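Local atomic coordinates of chromosomal replication initiator protein DnaA (Helicobacter pylori, PDB entry 2WP0), a protein that probably initiates and regulates chromosomal replication by binding the origin oriC in its ATP-bound form, the chain here being essentially its domain I. Residues N6-I11 against Q32-P37; A45-P50 against V83-E88. One frame throughout, in Å; residues are numbered along the deposited sequence.

Overall arrangement
Both contacts belong to domain I, the oligomerization and regulator-binding part of DnaA, and their centres lie about 10 Å apart. Contact 1 lays helix 6-16 against the short strand 34-35; contact 2 pairs strand 44-49 with strand 84-89. The two meet in one mixed sheet, in which strand 44-49 is the middle strand, antiparallel to 34-35 and parallel to 84-89. Lys34 O and Tyr48 N, 2.5 Å apart, form a probable hydrogen bond between them, and Leu33 packs on Ile87. Of the two, contact 1 reaches outside the chain: NE2 of Gln32 bonds to the backbone of another protein's chain in the assembly.

Contact 1: N6-I11 against Q32-P37; sequences NIEKEI and QLKYNP
Tyr35 turns its ring away from its own amide nitrogen (chi1 -167°) and toward helix 6-11, where Ile7 and Ile11, one turn apart, meet it. In Ile11 a chi1 of -51° sends the CG1 branch to the ring and sets CD1 over one face in a CH-pi contact, 4.2 Å from the centroid and 17° off the normal. Pro37 N lies over the opposite face. Ile7 comes in obliquely and touches with its other branch, CG2 being 3.9 Å from Tyr35 CE2. Branched aliphatic chains suit this place because they offer methyl groups to a flat, largely apolar ring. Helix 6-16 and strand 34-35 are the first helix and first strand in the alpha-alpha-beta-beta-alpha-beta order of DnaA domain I, a fold resembling the KH domain, and the apolar contact packs that helix against an outer strand of the sheet within this chain. On the more polar side Glu8, extended beyond CG, brings its carboxylate alongside the strand backbone. Its OE2 accepts a weak hydrogen bond from Tyr35 N at 3.5 Å, while OE1 and Lys34 NZ make a long salt bridge of 4.0 Å. The lysine is exposed, so this pair probably contributes modestly. Ile11 also touches Phe47, and Tyr35 touches Met77.

Contact 2: A45-P50 against V83-E88; sequences AFFYAP and VDVRIE
Phe47 and Ile87 lie side by side on neighbouring parallel strands, their CB atoms 4.2 Å apart, on the same side of the sheet as Ala45 and Val85. This is the tightly packed part. The Phe47 ring carries its CE1 to 4.1 Å from Val85 CG1, which sits at the ring edge, near its plane. Small and branched residues suit this side: Ala45 leaves room for the Tyr35 ring that touches it, and the beta-branched Val85 and Ile87 favour an extended backbone. Ile87 is buried, whereas Val85, partly exposed, lies nearer the margin of the packed side.

The backbones are joined in the parallel manner. Ala45 and Phe47 each donate and accept, reaching the residues before and after their partners. Ala45 N bonds to Asp84 O, and Arg86 N returns a bond to Ala45 O at 2.8 Å. Phe47 N then bonds to Arg86 O at 3.0 Å, and Glu88 N to Phe47 O. Ala49 N continues the pattern by donating to Glu88 O. The short strand segments are twisted by 24°.

The solvent side, with Phe46, Tyr48, Arg86 and Glu88, is more polar and more exposed: Arg86 is exposed and the others partly so. A chi1 of -179° carries CG of Arg86 to the far side of its amide nitrogen, and the chain runs beside Phe46, pointing the same way, with ring and guanidinium planes 28° apart. CB and CG of Arg86 lie against the ring near CE1, meeting it obliquely. Within its own strand the arginine makes a long ion pair, NH2 to Asp84 OD2 at 4.0 Å, in which no N-H points at the oxygen. Tyr48 turns its ring edge to Glu88 O, which lies in the ring plane.

The strands are the two ends of a beta-alpha-beta unit whose connecting helix, 52-71, packs on the Val85 and Ile87 side through Lys67, Leu70 and Thr59, while strand 34-35 borders strand 44-49 on its other flank.

Contact 1: N6-I11 against Q32-P37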
loop_
_atom_site.group_PDB
_atom_site.type_symbol
_atom_site.label_atom_id
_atom_site.label_comp_id
_atom_site.label_asym_id
_atom_site.label_seq_id
_atom_site.Cartn_x
_atom_site.Cartn_y
_atom_site.Cartn_z
ATOM N N ASN D 6 -11.431 -49.498 17.279
ATOM C CA ASN D 6 -12.017 -50.138 16.115
ATOM C C ASN D 6 -12.924 -49.147 15.409
ATOM O O ASN D 6 -12.890 -48.998 14.185
ATOM C CB ASN D 6 -12.841 -51.354 16.521
ATOM C CG ASN D 6 -13.203 -52.231 15.333
ATOM O OD1 ASN D 6 -12.332 -52.889 14.759
ATOM N ND2 ASN D 6 -14.487 -52.247 14.958
ATOM N N ILE D 7 -13.739 -48.468 16.206
ATOM C CA ILE D 7 -14.541 -47.356 15.724
ATOM C C ILE D 7 -13.646 -46.331 15.047
ATOM O O ILE D 7 -13.970 -45.840 13.965
ATOM C CB ILE D 7 -15.258 -46.656 16.874
ATOM C CG1 ILE D 7 -16.044 -47.663 17.704
ATOM C CG2 ILE D 7 -16.161 -45.572 16.343
ATOM C CD1 ILE D 7 -16.777 -47.039 18.869
ATOM N N GLU D 8 -12.530 -45.999 15.696
ATOM C CA GLU D 8 -11.569 -45.066 15.117
ATOM C C GLU D 8 -11.364 -45.475 13.676
ATOM O O GLU D 8 -11.916 -44.874 12.746
ATOM C CB GLU D 8 -10.225 -45.116 15.860
ATOM C CG GLU D 8 -9.116 -44.264 15.233
ATOM C CD GLU D 8 -8.119 -43.803 16.262
ATOM O OE1 GLU D 8 -7.067 -43.253 15.885
ATOM O OE2 GLU D 8 -8.390 -43.997 17.461
ATOM N N LYS D 9 -10.564 -46.520 13.518
ATOM C CA LYS D 9 -10.321 -47.125 12.230
ATOM C C LYS D 9 -11.470 -46.882 11.258
ATOM O O LYS D 9 -11.240 -46.548 10.093
ATOM C CB LYS D 9 -10.110 -48.626 12.409
ATOM C CG LYS D 9 -8.944 -49.164 11.625
ATOM C CD LYS D 9 -7.651 -48.666 12.226
ATOM C CE LYS D 9 -6.538 -48.661 11.205
ATOM N NZ LYS D 9 -5.266 -48.238 11.852
ATOM N N GLU D 10 -12.710 -47.051 11.711
ATOM C CA GLU D 10 -13.763 -47.142 10.713
ATOM C C GLU D 10 -14.513 -45.857 10.371
ATOM O O GLU D 10 -14.960 -45.686 9.237
ATOM C CB GLU D 10 -14.698 -48.303 11.008
ATOM C CG GLU D 10 -13.965 -49.635 11.222
ATOM C CD GLU D 10 -12.781 -49.850 10.266
ATOM O OE1 GLU D 10 -12.717 -50.919 9.628
ATOM O OE2 GLU D 10 -11.902 -48.972 10.170
ATOM N N ILE D 11 -14.659 -44.968 11.344
ATOM C CA ILE D 11 -15.011 -43.586 11.055
ATOM C C ILE D 11 -14.189 -43.080 9.854
ATOM O O ILE D 11 -14.750 -42.496 8.917
ATOM C CB ILE D 11 -14.780 -42.682 12.296
ATOM C CG1 ILE D 11 -15.451 -43.282 13.531
ATOM C CG2 ILE D 11 -15.291 -41.272 12.056
ATOM C CD1 ILE D 11 -15.572 -42.338 14.680
ATOM N N GLN D 32 -4.892 -38.043 10.483
ATOM C CA GLN D 32 -4.253 -37.576 11.716
ATOM C C GLN D 32 -5.213 -37.406 12.887
ATOM O O GLN D 32 -4.800 -37.094 14.010
ATOM C CB GLN D 32 -3.597 -36.229 11.459
ATOM C CG GLN D 32 -2.584 -36.210 10.328
ATOM C CD GLN D 32 -1.650 -35.024 10.449
ATOM O OE1 GLN D 32 -0.961 -34.859 11.463
ATOM N NE2 GLN D 32 -1.627 -34.185 9.427
ATOM N N LEU D 33 -6.495 -37.589 12.591
ATOM C CA LEU D 33 -7.588 -37.449 13.539
ATOM C C LEU D 33 -7.686 -38.717 14.387
ATOM O O LEU D 33 -7.446 -39.823 13.892
ATOM C CB LEU D 33 -8.869 -37.280 12.731
ATOM C CG LEU D 33 -9.906 -36.256 13.136
ATOM C CD1 LEU D 33 -9.219 -35.216 13.957
ATOM C CD2 LEU D 33 -10.498 -35.671 11.871
ATOM N N LYS D 34 -8.033 -38.599 15.658
ATOM C CA LYS D 34 -8.242 -39.836 16.380
ATOM C C LYS D 34 -9.297 -39.785 17.450
ATOM O O LYS D 34 -9.479 -38.769 18.116
ATOM C CB LYS D 34 -6.938 -40.409 16.901
ATOM C CG LYS D 34 -6.242 -39.590 17.931
ATOM C CD LYS D 34 -4.809 -40.024 17.917
ATOM C CE LYS D 34 -4.739 -41.454 17.408
ATOM N NZ LYS D 34 -3.496 -41.699 16.641
ATOM N N TYR D 35 -9.975 -40.919 17.602
ATOM C CA TYR D 35 -11.233 -40.980 18.326
ATOM C C TYR D 35 -11.083 -40.985 19.839
ATOM O O TYR D 35 -10.085 -41.469 20.386
ATOM C CB TYR D 35 -12.047 -42.190 17.870
ATOM C CG TYR D 35 -13.487 -42.160 18.334
ATOM C CD1 TYR D 35 -14.259 -41.007 18.192
ATOM C CD2 TYR D 35 -14.076 -43.280 18.904
ATOM C CE1 TYR D 35 -15.570 -40.972 18.604
ATOM C CE2 TYR D 35 -15.383 -43.253 19.319
ATOM C CZ TYR D 35 -16.127 -42.100 19.167
ATOM O OH TYR D 35 -17.437 -42.082 19.591
ATOM N N ASN D 36 -12.116 -40.461 20.492
ATOM C CA ASN D 36 -12.113 -40.180 21.918
ATOM C C ASN D 36 -13.359 -40.763 22.595
ATOM O O ASN D 36 -14.322 -40.038 22.835
ATOM C CB ASN D 36 -12.082 -38.663 22.102
ATOM C CG ASN D 36 -11.486 -38.239 23.417
ATOM O OD1 ASN D 36 -11.081 -37.087 23.573
ATOM N ND2 ASN D 36 -11.430 -39.153 24.375
ATOM N N PRO D 37 -13.350 -42.081 22.889
ATOM C CA PRO D 37 -14.479 -42.784 23.517
ATOM C C PRO D 37 -14.723 -42.360 24.965
ATOM O O PRO D 37 -15.829 -42.511 25.470
ATOM C CB PRO D 37 -14.060 -44.258 23.450
ATOM C CG PRO D 37 -13.028 -44.321 22.361
ATOM C CD PRO D 37 -12.295 -43.020 22.471
#

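Contact 2: A45-P50 against V83-E88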
loop_
_atom_site.group_PDB
_atom_site.type_symbol
_atom_site.label_atom_id
_atom_site.label_comp_id
_atom_site.label_asym_id
_atom_site.label_seq_id
_atom_site.Cartn_x
_atom_site.Cartn_y
_atom_site.Cartn_z
ATOM N N ALA D 45 -19.433 -36.777 19.047
ATOM C CA ALA D 45 -18.194 -37.536 18.874
ATOM C C ALA D 45 -16.985 -36.628 19.131
ATOM O O ALA D 45 -16.925 -35.499 18.647
ATOM C CB ALA D 45 -18.120 -38.155 17.478
ATOM N N PHE D 46 -16.038 -37.124 19.912
ATOM C CA PHE D 46 -14.823 -36.376 20.174
ATOM C C PHE D 46 -13.643 -37.003 19.443
ATOM O O PHE D 46 -13.456 -38.219 19.475
ATOM C CB PHE D 46 -14.542 -36.304 21.680
ATOM C CG PHE D 46 -15.331 -35.247 22.389
ATOM C CD1 PHE D 46 -14.875 -33.941 22.442
ATOM C CD2 PHE D 46 -16.531 -35.554 23.001
ATOM C CE1 PHE D 46 -15.608 -32.960 23.094
ATOM C CE2 PHE D 46 -17.265 -34.577 23.655
ATOM C CZ PHE D 46 -16.804 -33.280 23.700
ATOM N N PHE D 47 -12.866 -36.166 18.768
ATOM C CA PHE D 47 -11.627 -36.594 18.143
ATOM C C PHE D 47 -10.480 -35.739 18.649
ATOM O O PHE D 47 -10.670 -34.590 19.067
ATOM C CB PHE D 47 -11.698 -36.481 16.618
ATOM C CG PHE D 47 -12.923 -37.081 16.041
ATOM C CD1 PHE D 47 -14.034 -36.301 15.790
ATOM C CD2 PHE D 47 -12.990 -38.434 15.789
ATOM C CE1 PHE D 47 -15.194 -36.858 15.275
ATOM C CE2 PHE D 47 -14.146 -38.999 15.280
ATOM C CZ PHE D 47 -15.250 -38.207 15.018
ATOM N N TYR D 48 -9.289 -36.318 18.602
ATOM C CA TYR D 48 -8.076 -35.587 18.875
ATOM C C TYR D 48 -7.356 -35.290 17.567
ATOM O O TYR D 48 -7.354 -36.099 16.646
ATOM C CB TYR D 48 -7.170 -36.389 19.802
ATOM C CG TYR D 48 -7.569 -36.331 21.254
ATOM C CD1 TYR D 48 -7.715 -35.110 21.910
ATOM C CD2 TYR D 48 -7.777 -37.495 21.985
ATOM C CE1 TYR D 48 -8.066 -35.046 23.257
ATOM C CE2 TYR D 48 -8.126 -37.448 23.334
ATOM C CZ TYR D 48 -8.269 -36.218 23.965
ATOM O OH TYR D 48 -8.609 -36.172 25.302
ATOM N N ALA D 49 -6.778 -34.103 17.481
ATOM C CA ALA D 49 -5.828 -33.779 16.434
ATOM C C ALA D 49 -4.509 -33.441 17.119
ATOM O O ALA D 49 -4.490 -32.885 18.218
ATOM C CB ALA D 49 -6.324 -32.616 15.600
ATOM N N PRO D 50 -3.398 -33.778 16.474
ATOM C CA PRO D 50 -2.073 -33.675 17.086
ATOM C C PRO D 50 -1.805 -32.265 17.569
ATOM O O PRO D 50 -1.234 -32.078 18.639
ATOM C CB PRO D 50 -1.132 -33.985 15.928
ATOM C CG PRO D 50 -1.979 -34.667 14.903
ATOM C CD PRO D 50 -3.335 -34.108 15.044
ATOM N N VAL D 83 -25.833 -36.248 15.556
ATOM C CA VAL D 83 -24.559 -36.199 16.303
ATOM C C VAL D 83 -23.607 -35.037 15.983
ATOM O O VAL D 83 -23.301 -34.763 14.822
ATOM C CB VAL D 83 -23.786 -37.539 16.190
ATOM C CG1 VAL D 83 -23.009 -37.599 14.898
ATOM C CG2 VAL D 83 -22.850 -37.714 17.380
ATOM N N ASP D 84 -23.156 -34.365 17.041
ATOM C CA ASP D 84 -22.251 -33.217 16.958
ATOM C C ASP D 84 -20.809 -33.733 16.957
ATOM O O ASP D 84 -20.518 -34.780 17.539
ATOM C CB ASP D 84 -22.506 -32.287 18.163
ATOM C CG ASP D 84 -21.755 -30.955 18.085
ATOM O OD1 ASP D 84 -21.314 -30.552 16.983
ATOM O OD2 ASP D 84 -21.621 -30.296 19.147
ATOM N N VAL D 85 -19.903 -33.022 16.292
ATOM C CA VAL D 85 -18.496 -33.398 16.339
ATOM C C VAL D 85 -17.678 -32.322 17.042
ATOM O O VAL D 85 -17.888 -31.120 16.829
ATOM C CB VAL D 85 -17.907 -33.674 14.946
ATOM C CG1 VAL D 85 -18.648 -34.812 14.267
ATOM C CG2 VAL D 85 -17.961 -32.426 14.098
ATOM N N ARG D 86 -16.765 -32.767 17.900
ATOM C CA ARG D 86 -15.859 -31.870 18.588
ATOM C C ARG D 86 -14.469 -32.453 18.494
ATOM O O ARG D 86 -14.202 -33.512 19.046
ATOM C CB ARG D 86 -16.252 -31.725 20.055
ATOM C CG ARG D 86 -15.351 -30.769 20.845
ATOM C CD ARG D 86 -15.999 -29.378 20.952
ATOM N NE ARG D 86 -17.354 -29.437 21.486
ATOM C CZ ARG D 86 -18.209 -28.412 21.524
ATOM N NH1 ARG D 86 -17.845 -27.219 21.062
ATOM N NH2 ARG D 86 -19.443 -28.577 22.022
ATOM N N ILE D 87 -13.586 -31.774 17.774
ATOM C CA ILE D 87 -12.188 -32.190 17.733
ATOM C C ILE D 87 -11.286 -31.282 18.588
ATOM O O ILE D 87 -11.550 -30.083 18.725
ATOM C CB ILE D 87 -11.668 -32.311 16.299
ATOM C CG1 ILE D 87 -10.264 -31.732 16.218
ATOM C CG2 ILE D 87 -12.595 -31.620 15.325
ATOM C CD1 ILE D 87 -9.488 -32.277 15.082
ATOM N N GLU D 88 -10.246 -31.869 19.176
ATOM C CA GLU D 88 -9.394 -31.158 20.118
ATOM C C GLU D 88 -7.930 -31.474 19.893
ATOM O O GLU D 88 -7.601 -32.312 19.071
ATOM C CB GLU D 88 -9.744 -31.573 21.537
ATOM C CG GLU D 88 -11.017 -30.978 22.090
ATOM C CD GLU D 88 -11.461 -31.683 23.366
ATOM O OE1 GLU D 88 -11.649 -32.918 23.325
ATOM O OE2 GLU D 88 -11.614 -31.015 24.414
#